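Side-chain contacts in putative pachytene checkpoint protein 2 (Caenorhabditis elegans, PDB 4XGU), which probably plays a key role in chromosome recombination during meiosis, as a six-chain AAA+ ATPase of the protein-remodelling PCH2 subfamily: residues A276-A279 / L280-I284; I335-L338 / A339-G342; T89-P92 / S93-H96; G320-D324 / F325-S329. One frame throughout, in Å; residues are numbered along the deposited sequence.

Overall arrangement
All four contacts are local, made within short continuous runs of chain, so they follow one another in series without nesting or crossing. From the N terminus, contact 3 comes first: it makes the turn that leads into strand 95-98 of the N-terminal domain. Contact 1 lies on helix 275-288 of the AAA core, its centre about 41 Å from that of contact 3. Contact 4 then joins the core to the lid, carrying the loop after strand 315-318 into helix 324-340 beside the bound ADP. Contact 2 ends that same helix, with its centre about 20 Å from that of contact 4 and on the opposite side of the chain's centre from contact 1.

Contact 1 of 4, residues A276-A279 / L280-I284; sequences AVNA and LLTQI
Asn-278 and Thr-282 meet one turn apart on the alpha-helix 275-288 of the AAA core, where a single carbonyl oxygen serves two donors. Asn-278 O takes the backbone N of Thr-282 at 2.9 Å and also its hydroxyl, OG1, at 2.8 Å. The two approach from opposite faces of the carbonyl plane, which lets both be accommodated. What places the hydroxyl there is the first torsion of Thr-282 (chi1 -63°), which sets OG1 beside its own backbone N and folds it back along the helix.

The neighbouring carbonyls are satisfied in the ordinary i to i+4 way: Ala-276 O by Leu-280 N, Val-277 O by Leu-281 N at 3.1 Å, and Ala-279 O by Gln-283 N at 2.7 Å. At the polar end of Gln-283, OE1 bonds to Arg-286 farther along the helix. Leu-280 packs against Phe-222, Val-229 and Phe-233 of helices 217-224 and 228-241, while Asn-278 packs on Phe-218 of a neighbouring subunit. CG of Gln-283 rests 3.1 Å from Ala-279 O.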
loop_
_atom_site.group_PDB
_atom_site.type_symbol
_atom_site.label_atom_id
_atom_site.label_comp_id
_atom_site.label_asym_id
_atom_site.label_seq_id
_atom_site.Cartn_x
_atom_site.Cartn_y
_atom_site.Cartn_z
ATOM N N ALA B 276 2.432 15.782 -8.845
ATOM C CA ALA B 276 2.536 16.658 -10.007
ATOM C C ALA B 276 1.366 16.492 -10.977
ATOM O O ALA B 276 1.008 17.432 -11.686
ATOM C CB ALA B 276 3.854 16.414 -10.731
ATOM N N VAL B 277 0.773 15.301 -11.010
ATOM C CA VAL B 277 -0.346 15.046 -11.914
ATOM C C VAL B 277 -1.576 15.819 -11.452
ATOM O O VAL B 277 -2.476 16.101 -12.243
ATOM C CB VAL B 277 -0.674 13.534 -12.020
ATOM C CG1 VAL B 277 0.576 12.701 -11.771
ATOM C CG2 VAL B 277 -1.780 13.138 -11.050
ATOM N N ASN B 278 -1.606 16.166 -10.169
ATOM C CA ASN B 278 -2.656 17.022 -9.637
ATOM C C ASN B 278 -2.394 18.463 -10.041
ATOM O O ASN B 278 -3.313 19.199 -10.400
ATOM C CB ASN B 278 -2.745 16.900 -8.115
ATOM C CG ASN B 278 -3.730 17.883 -7.509
ATOM O OD1 ASN B 278 -4.941 17.653 -7.517
ATOM N ND2 ASN B 278 -3.214 18.986 -6.975
ATOM N N ALA B 279 -1.125 18.856 -9.980
ATOM C CA ALA B 279 -0.714 20.178 -10.430
ATOM C C ALA B 279 -0.951 20.306 -11.927
ATOM O O ALA B 279 -1.428 21.336 -12.401
ATOM C CB ALA B 279 0.748 20.430 -10.095
ATOM N N LEU B 280 -0.623 19.248 -12.661
ATOM C CA LEU B 280 -0.817 19.221 -14.105
ATOM C C LEU B 280 -2.285 19.438 -14.462
ATOM O O LEU B 280 -2.613 20.311 -15.267
ATOM C CB LEU B 280 -0.324 17.897 -14.690
ATOM C CG LEU B 280 -0.467 17.752 -16.206
ATOM C CD1 LEU B 280 0.573 18.597 -16.930
ATOM C CD2 LEU B 280 -0.377 16.292 -16.628
ATOM N N LEU B 281 -3.162 18.645 -13.853
ATOM C CA LEU B 281 -4.599 18.735 -14.103
ATOM C C LEU B 281 -5.170 20.085 -13.675
ATOM O O LEU B 281 -6.058 20.628 -14.333
ATOM C CB LEU B 281 -5.339 17.606 -13.383
ATOM C CG LEU B 281 -5.777 16.424 -14.256
ATOM C CD1 LEU B 281 -4.579 15.726 -14.881
ATOM C CD2 LEU B 281 -6.613 15.444 -13.450
ATOM N N THR B 282 -4.658 20.617 -12.569
ATOM C CA THR B 282 -5.035 21.951 -12.118
ATOM C C THR B 282 -4.570 22.999 -13.125
ATOM O O THR B 282 -5.318 23.916 -13.473
ATOM C CB THR B 282 -4.447 22.267 -10.731
ATOM O OG1 THR B 282 -4.988 21.358 -9.764
ATOM C CG2 THR B 282 -4.777 23.693 -10.320
ATOM N N GLN B 283 -3.338 22.850 -13.604
ATOM C CA GLN B 283 -2.793 23.763 -14.604
ATOM C C GLN B 283 -3.506 23.602 -15.940
ATOM O O GLN B 283 -3.646 24.566 -16.694
ATOM C CB GLN B 283 -1.290 23.542 -14.779
ATOM C CG GLN B 283 -0.465 24.047 -13.617
ATOM C CD GLN B 283 -0.892 25.426 -13.173
ATOM O OE1 GLN B 283 -0.776 26.395 -13.924
ATOM N NE2 GLN B 283 -1.403 25.522 -11.953
ATOM N N ILE B 284 -3.955 22.384 -16.227
ATOM C CA ILE B 284 -4.768 22.133 -17.412
ATOM C C ILE B 284 -6.079 22.900 -17.305
ATOM O O ILE B 284 -6.514 23.539 -18.261
ATOM C CB ILE B 284 -5.062 20.630 -17.604
ATOM C CG1 ILE B 284 -3.821 19.901 -18.115
ATOM C CG2 ILE B 284 -6.197 20.429 -18.588
ATOM C CD1 ILE B 284 -4.035 18.419 -18.333
#

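Contact 2 of 4, residues I335-L338 / A339-G342; sequences IMEL and ARIG
Ala-339 N donates to Ile-335 O at 2.9 Å and Arg-340 N to Met-336 O at 3.1 Å, the last bonds of normal length as helix 324-340 runs out. The next is already weak, with Ile-341 N 3.3 Å from Glu-337 O, and Gly-342 leaves the helix with a positive phi of 86°. A beta carbon at this phi would collide with the carbonyl oxygen of Ile-341, and glycine has none.

On this last turn sits an i to i+3 salt bridge. Glu-337 and Arg-340 lie side by side, pointing the same way, and the guanidinium grips the carboxylate side-on: NE reaches OE1 of Glu-337 at 2.9 Å, and NH2 reaches OE2 of Glu-337 at 2.6 Å, both bonds nearly straight. The carboxylate lies at the guanidinium's edge, the two planes 34° apart. A bend at chi3 of Arg-340 (68°) brings NE and NH2 round to face it. This is the C-terminal end of the first helix of the AAA+ lid, and it meets a neighbouring subunit of the six-chain assembly: Glu-337 OE2 also accepts the backbone N of Asn-165 of that subunit, whose Val-164 packs on both charged side chains. With an alanine here in place of Glu-337 the carboxylate is gone, which is likely to leave the Arg-340 guanidinium with little beyond a weak bond to His-163 O of the neighbouring subunit, and the Asn-165 amide of that subunit without its acceptor. Ile-341 CG1 lies 3.3 Å from Glu-337 O, while its CD1 makes an apolar contact with Leu-338 CD2 at 4.3 Å.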
loop_
_atom_site.group_PDB
_atom_site.type_symbol
_atom_site.label_atom_id
_atom_site.label_comp_id
_atom_site.label_asym_id
_atom_site.label_seq_id
_atom_site.Cartn_x
_atom_site.Cartn_y
_atom_site.Cartn_z
ATOM N N ILE B 335 5.333 3.986 -53.064
ATOM C CA ILE B 335 5.839 3.672 -54.395
ATOM C C ILE B 335 5.784 4.892 -55.310
ATOM O O ILE B 335 6.736 5.178 -56.032
ATOM C CB ILE B 335 5.047 2.518 -55.037
ATOM C CG1 ILE B 335 5.150 1.262 -54.173
ATOM C CG2 ILE B 335 5.545 2.235 -56.445
ATOM C CD1 ILE B 335 4.323 0.106 -54.682
ATOM N N MET B 336 4.666 5.613 -55.268
ATOM C CA MET B 336 4.495 6.799 -56.101
ATOM C C MET B 336 5.502 7.885 -55.738
ATOM O O MET B 336 5.986 8.609 -56.610
ATOM C CB MET B 336 3.069 7.338 -55.981
ATOM C CG MET B 336 2.020 6.419 -56.577
ATOM S SD MET B 336 2.486 5.858 -58.227
ATOM C CE MET B 336 2.474 7.409 -59.127
ATOM N N GLU B 337 5.816 7.991 -54.450
ATOM C CA GLU B 337 6.818 8.941 -53.980
ATOM C C GLU B 337 8.214 8.484 -54.374
ATOM O O GLU B 337 9.080 9.300 -54.691
ATOM C CB GLU B 337 6.725 9.118 -52.462
ATOM C CG GLU B 337 7.876 9.899 -51.836
ATOM C CD GLU B 337 7.887 11.371 -52.217
ATOM O OE1 GLU B 337 6.929 11.839 -52.872
ATOM O OE2 GLU B 337 8.859 12.067 -51.855
ATOM N N LEU B 338 8.429 7.173 -54.357
ATOM C CA LEU B 338 9.700 6.607 -54.791
ATOM C C LEU B 338 9.923 6.841 -56.280
ATOM O O LEU B 338 11.060 6.962 -56.738
ATOM C CB LEU B 338 9.756 5.111 -54.484
ATOM C CG LEU B 338 10.015 4.701 -53.036
ATOM C CD1 LEU B 338 9.897 3.193 -52.894
ATOM C CD2 LEU B 338 11.385 5.180 -52.581
ATOM N N ALA B 339 8.831 6.902 -57.034
ATOM C CA ALA B 339 8.904 7.152 -58.469
ATOM C C ALA B 339 9.155 8.629 -58.756
ATOM O O ALA B 339 9.771 8.977 -59.762
ATOM C CB ALA B 339 7.628 6.689 -59.154
ATOM N N ARG B 340 8.672 9.492 -57.868
ATOM C CA ARG B 340 8.858 10.930 -58.022
ATOM C C ARG B 340 10.331 11.313 -57.931
ATOM O O ARG B 340 10.809 12.150 -58.694
ATOM C CB ARG B 340 8.056 11.693 -56.965
ATOM C CG ARG B 340 8.145 13.205 -57.098
ATOM C CD ARG B 340 7.435 13.913 -55.956
ATOM N NE ARG B 340 8.113 13.707 -54.680
ATOM C CZ ARG B 340 9.106 14.470 -54.233
ATOM N NH1 ARG B 340 9.541 15.493 -54.960
ATOM N NH2 ARG B 340 9.666 14.210 -53.059
ATOM N N ILE B 341 11.049 10.702 -56.996
ATOM C CA ILE B 341 12.465 11.003 -56.814
ATOM C C ILE B 341 13.338 10.154 -57.728
ATOM O O ILE B 341 14.561 10.276 -57.721
ATOM C CB ILE B 341 12.902 10.796 -55.358
ATOM C CG1 ILE B 341 12.387 9.456 -54.834
ATOM C CG2 ILE B 341 12.390 11.928 -54.486
ATOM C CD1 ILE B 341 12.665 9.235 -53.364
ATOM N N GLY B 342 12.703 9.293 -58.518
ATOM C CA GLY B 342 13.413 8.511 -59.515
ATOM C C GLY B 342 14.007 7.218 -58.990
ATOM O O GLY B 342 14.774 6.554 -59.688
#

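Contact 3 of 4, residues T89-P92 / S93-H96; sequences TINP and SNIH
Ile-90 and Ile-95 press their CG2 methyls together at 3.6 Å, their side chains crossing at about a right angle, and this is the tight side of the turn. Ile-95 also lays CG1 3.4 Å from Pro-92 O, because its chi1 of 59° puts CG1 between the backbone N and the carbonyl carbon and so turns it back over the bend. Helix 30-41 packs against this apolar side: its Phe-30 touches Pro-92 and Ile-95, and its Ile-37 touches Ile-90 and Ile-95.

The other side is looser and faces solvent. Asn-91, Pro-92 and Ser-93 are exposed, and there the side-chain OD1 of Asn-91 makes a weak bond of the Asx-turn kind to Ser-93 N at 3.2 Å.

Between the two regions, Asn-91 O is gripped twice by a single residue. Asn-94 N reaches it at 2.9 Å in a nearly straight bond, and Asn-94 ND2 reaches it at 3.0 Å, both from the same face of the carbonyl plane. The amides of Asn-91 and Asn-94 stand almost perpendicular, 84° apart. Putting an alanine at Asn-94 would take away the side-chain donor, and Asn-91 O would probably then rest on the backbone bond alone.

Beyond the bend, Ile-95 packs on Ala-13, and His-96 is bonded through its backbone to strand 12-16. The bend itself is a type I beta turn from Asn-91 to Asn-94, closed by Asn-94 N on Asn-91 O, and it delivers the chain into strand 95-98, which runs parallel to 12-16 in the small sheet of the Pch2 N-terminal domain.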
loop_
_atom_site.group_PDB
_atom_site.type_symbol
_atom_site.label_atom_id
_atom_site.label_comp_id
_atom_site.label_asym_id
_atom_site.label_seq_id
_atom_site.Cartn_x
_atom_site.Cartn_y
_atom_site.Cartn_z
ATOM N N THR B 89 -19.569 27.309 -55.600
ATOM C CA THR B 89 -19.788 28.635 -55.024
ATOM C C THR B 89 -19.003 28.828 -53.734
ATOM O O THR B 89 -19.423 28.376 -52.669
ATOM C CB THR B 89 -21.277 28.886 -54.736
ATOM O OG1 THR B 89 -21.839 27.734 -54.094
ATOM C CG2 THR B 89 -22.032 29.159 -56.024
ATOM N N ILE B 90 -17.867 29.509 -53.835
ATOM C CA ILE B 90 -17.012 29.735 -52.678
ATOM C C ILE B 90 -17.027 31.190 -52.225
ATOM O O ILE B 90 -16.476 32.067 -52.891
ATOM C CB ILE B 90 -15.564 29.324 -52.968
ATOM C CG1 ILE B 90 -15.521 27.897 -53.514
ATOM C CG2 ILE B 90 -14.718 29.440 -51.713
ATOM C CD1 ILE B 90 -14.123 27.403 -53.800
ATOM N N ASN B 91 -17.668 31.432 -51.087
ATOM C CA ASN B 91 -17.687 32.747 -50.459
ATOM C C ASN B 91 -16.273 33.194 -50.094
ATOM O O ASN B 91 -15.556 32.475 -49.400
ATOM C CB ASN B 91 -18.595 32.711 -49.225
ATOM C CG ASN B 91 -18.395 33.900 -48.299
ATOM O OD1 ASN B 91 -18.124 35.018 -48.736
ATOM N ND2 ASN B 91 -18.545 33.659 -47.001
ATOM N N PRO B 92 -15.869 34.386 -50.566
ATOM C CA PRO B 92 -14.525 34.940 -50.346
ATOM C C PRO B 92 -14.135 35.121 -48.877
ATOM O O PRO B 92 -13.034 35.596 -48.601
ATOM C CB PRO B 92 -14.588 36.304 -51.052
ATOM C CG PRO B 92 -16.044 36.600 -51.212
ATOM C CD PRO B 92 -16.677 35.265 -51.429
ATOM N N SER B 93 -15.017 34.753 -47.955
ATOM C CA SER B 93 -14.713 34.836 -46.530
ATOM C C SER B 93 -14.087 33.546 -46.004
ATOM O O SER B 93 -13.493 33.531 -44.925
ATOM C CB SER B 93 -15.975 35.157 -45.729
ATOM O OG SER B 93 -15.747 34.974 -44.342
ATOM N N ASN B 94 -14.229 32.466 -46.768
ATOM C CA ASN B 94 -13.715 31.167 -46.356
ATOM C C ASN B 94 -12.362 30.864 -46.978
ATOM O O ASN B 94 -11.773 29.816 -46.716
ATOM C CB ASN B 94 -14.697 30.057 -46.722
ATOM C CG ASN B 94 -16.106 30.355 -46.269
ATOM O OD1 ASN B 94 -16.475 30.083 -45.128
ATOM N ND2 ASN B 94 -16.908 30.911 -47.168
ATOM N N ILE B 95 -11.875 31.776 -47.811
ATOM C CA ILE B 95 -10.586 31.569 -48.453
ATOM C C ILE B 95 -9.502 32.365 -47.736
ATOM O O ILE B 95 -9.592 33.585 -47.590
ATOM C CB ILE B 95 -10.637 31.928 -49.955
ATOM C CG1 ILE B 95 -11.055 33.379 -50.174
ATOM C CG2 ILE B 95 -11.631 31.037 -50.665
ATOM C CD1 ILE B 95 -11.222 33.731 -51.635
ATOM N N HIS B 96 -8.482 31.658 -47.264
ATOM C CA HIS B 96 -7.454 32.289 -46.450
ATOM C C HIS B 96 -6.086 32.218 -47.100
ATOM O O HIS B 96 -5.658 31.173 -47.594
ATOM C CB HIS B 96 -7.397 31.648 -45.068
ATOM C CG HIS B 96 -8.735 31.499 -44.421
ATOM N ND1 HIS B 96 -9.469 30.336 -44.496
ATOM C CD2 HIS B 96 -9.479 32.368 -43.696
ATOM C CE1 HIS B 96 -10.607 30.493 -43.841
ATOM N NE2 HIS B 96 -10.637 31.716 -43.346
#

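Contact 4 of 4, residues G320-D324 / F325-S329; sequences GQPSD and FARYS
Arg-327 folds back over Pro-322, Ser-323 and Asp-324, beginning with CB, 3.4 Å from Ser-323 O. CG lies at the same separation from that oxygen while also passing 4.2 Å from Pro-322 CG, the two side chains crossing at about a right angle. CD stays near the carbonyls, and a bend at chi3 (-80°) then brings the flat end down over the loop. NE is 3.3 Å from Ser-323 O, but at too poor an angle to bond. CZ comes 3.1 Å from Pro-322 O, with the carbonyl carbon of Pro-322 lying over the centre of one guanidinium face; NH1 is close to that same oxygen, again without bonding geometry. NH2 finally meets Asp-324 OD1 at the edge in a salt bridge, modelled so short that its exact length is doubtful. The carboxylate and guanidinium planes stand 77° apart.

This is the N-terminal end of helix 324-340, the first of the AAA+ lid, with Ser-323 in the N-cap position. Ser-323 O receives Arg-327 N at 2.8 Å, and a second helical bond links Tyr-328 N to Asp-324 O. Ser-323 OG in turn has a weak bond to Asp-142. Here the loop leaves strand 315-318 of the core and enters the lid, passing close to the nucleotide: the Pro-322 side chain lies about 6 Å from bound ADP and as near to Thr-183 of the predicted P-loop. Pro-322 also sets its CB 3.7 Å from Ala-326 CB, and Tyr-328 OH bonds to Gln-356 O in the lid.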
loop_
_atom_site.group_PDB
_atom_site.type_symbol
_atom_site.label_atom_id
_atom_site.label_comp_id
_atom_site.label_asym_id
_atom_site.label_seq_id
_atom_site.Cartn_x
_atom_site.Cartn_y
_atom_site.Cartn_z
ATOM N N GLY B 320 -7.313 3.575 -34.736
ATOM C CA GLY B 320 -6.845 2.204 -34.803
ATOM C C GLY B 320 -5.735 2.014 -35.815
ATOM O O GLY B 320 -5.445 2.916 -36.602
ATOM N N GLN B 321 -5.106 0.843 -35.786
ATOM C CA GLN B 321 -4.121 0.487 -36.801
ATOM C C GLN B 321 -4.818 0.424 -38.157
ATOM O O GLN B 321 -5.974 0.008 -38.238
ATOM C CB GLN B 321 -3.449 -0.850 -36.468
ATOM C CG GLN B 321 -2.677 -0.872 -35.148
ATOM C CD GLN B 321 -1.315 -0.190 -35.231
ATOM O OE1 GLN B 321 -1.040 0.576 -36.156
ATOM N NE2 GLN B 321 -0.455 -0.471 -34.257
ATOM N N PRO B 322 -4.124 0.844 -39.226
ATOM C CA PRO B 322 -4.763 0.943 -40.542
ATOM C C PRO B 322 -5.342 -0.386 -41.020
ATOM O O PRO B 322 -4.744 -1.436 -40.790
ATOM C CB PRO B 322 -3.619 1.399 -41.454
ATOM C CG PRO B 322 -2.374 0.977 -40.747
ATOM C CD PRO B 322 -2.681 1.133 -39.290
ATOM N N SER B 323 -6.501 -0.333 -41.668
ATOM C CA SER B 323 -7.131 -1.524 -42.227
ATOM C C SER B 323 -6.458 -1.936 -43.532
ATOM O O SER B 323 -5.507 -1.291 -43.977
ATOM C CB SER B 323 -8.623 -1.282 -42.459
ATOM O OG SER B 323 -8.833 -0.138 -43.271
ATOM N N ASP B 324 -6.956 -3.008 -44.145
ATOM C CA ASP B 324 -6.368 -3.534 -45.376
ATOM C C ASP B 324 -6.390 -2.514 -46.513
ATOM O O ASP B 324 -5.434 -2.413 -47.282
ATOM C CB ASP B 324 -7.092 -4.811 -45.808
ATOM C CG ASP B 324 -6.885 -5.954 -44.836
ATOM O OD1 ASP B 324 -6.837 -5.694 -43.616
ATOM O OD2 ASP B 324 -6.765 -7.112 -45.293
ATOM N N PHE B 325 -7.481 -1.762 -46.615
ATOM C CA PHE B 325 -7.592 -0.716 -47.626
ATOM C C PHE B 325 -6.621 0.426 -47.345
ATOM O O PHE B 325 -6.022 0.983 -48.265
ATOM C CB PHE B 325 -9.023 -0.179 -47.693
ATOM C CG PHE B 325 -9.155 1.104 -48.469
ATOM C CD1 PHE B 325 -9.326 1.085 -49.839
ATOM C CD2 PHE B 325 -9.114 2.332 -47.822
ATOM C CE1 PHE B 325 -9.448 2.263 -50.550
ATOM C CE2 PHE B 325 -9.235 3.513 -48.530
ATOM C CZ PHE B 325 -9.403 3.478 -49.895
ATOM N N ALA B 326 -6.483 0.782 -46.073
ATOM C CA ALA B 326 -5.601 1.873 -45.682
ATOM C C ALA B 326 -4.138 1.484 -45.874
ATOM O O ALA B 326 -3.320 2.307 -46.290
ATOM C CB ALA B 326 -5.860 2.274 -44.241
ATOM N N ARG B 327 -3.817 0.229 -45.573
ATOM C CA ARG B 327 -2.458 -0.274 -45.753
ATOM C C ARG B 327 -2.025 -0.157 -47.207
ATOM O O ARG B 327 -0.911 0.281 -47.494
ATOM C CB ARG B 327 -2.348 -1.727 -45.290
ATOM C CG ARG B 327 -2.136 -1.900 -43.797
ATOM C CD ARG B 327 -2.178 -3.371 -43.410
ATOM N NE ARG B 327 -3.543 -3.878 -43.288
ATOM C CZ ARG B 327 -4.129 -4.166 -42.130
ATOM N NH1 ARG B 327 -3.463 -4.010 -40.993
ATOM N NH2 ARG B 327 -5.377 -4.618 -42.106
ATOM N N TYR B 328 -2.912 -0.543 -48.120
ATOM C CA TYR B 328 -2.640 -0.434 -49.549
ATOM C C TYR B 328 -2.350 1.014 -49.930
ATOM O O TYR B 328 -1.413 1.295 -50.677
ATOM C CB TYR B 328 -3.820 -0.969 -50.373
ATOM C CG TYR B 328 -3.723 -0.664 -51.854
ATOM C CD1 TYR B 328 -4.199 0.536 -52.369
ATOM C CD2 TYR B 328 -3.158 -1.577 -52.737
ATOM C CE1 TYR B 328 -4.102 0.824 -53.715
ATOM C CE2 TYR B 328 -3.066 -1.299 -54.089
ATOM C CZ TYR B 328 -3.538 -0.097 -54.571
ATOM O OH TYR B 328 -3.446 0.186 -55.913
ATOM N N SER B 329 -3.174 1.919 -49.414
ATOM C CA SER B 329 -3.062 3.339 -49.721
ATOM C C SER B 329 -1.693 3.887 -49.341
ATOM O O SER B 329 -1.114 4.695 -50.065
ATOM C CB SER B 329 -4.158 4.124 -48.999
ATOM O OG SER B 329 -5.438 3.580 -49.271
#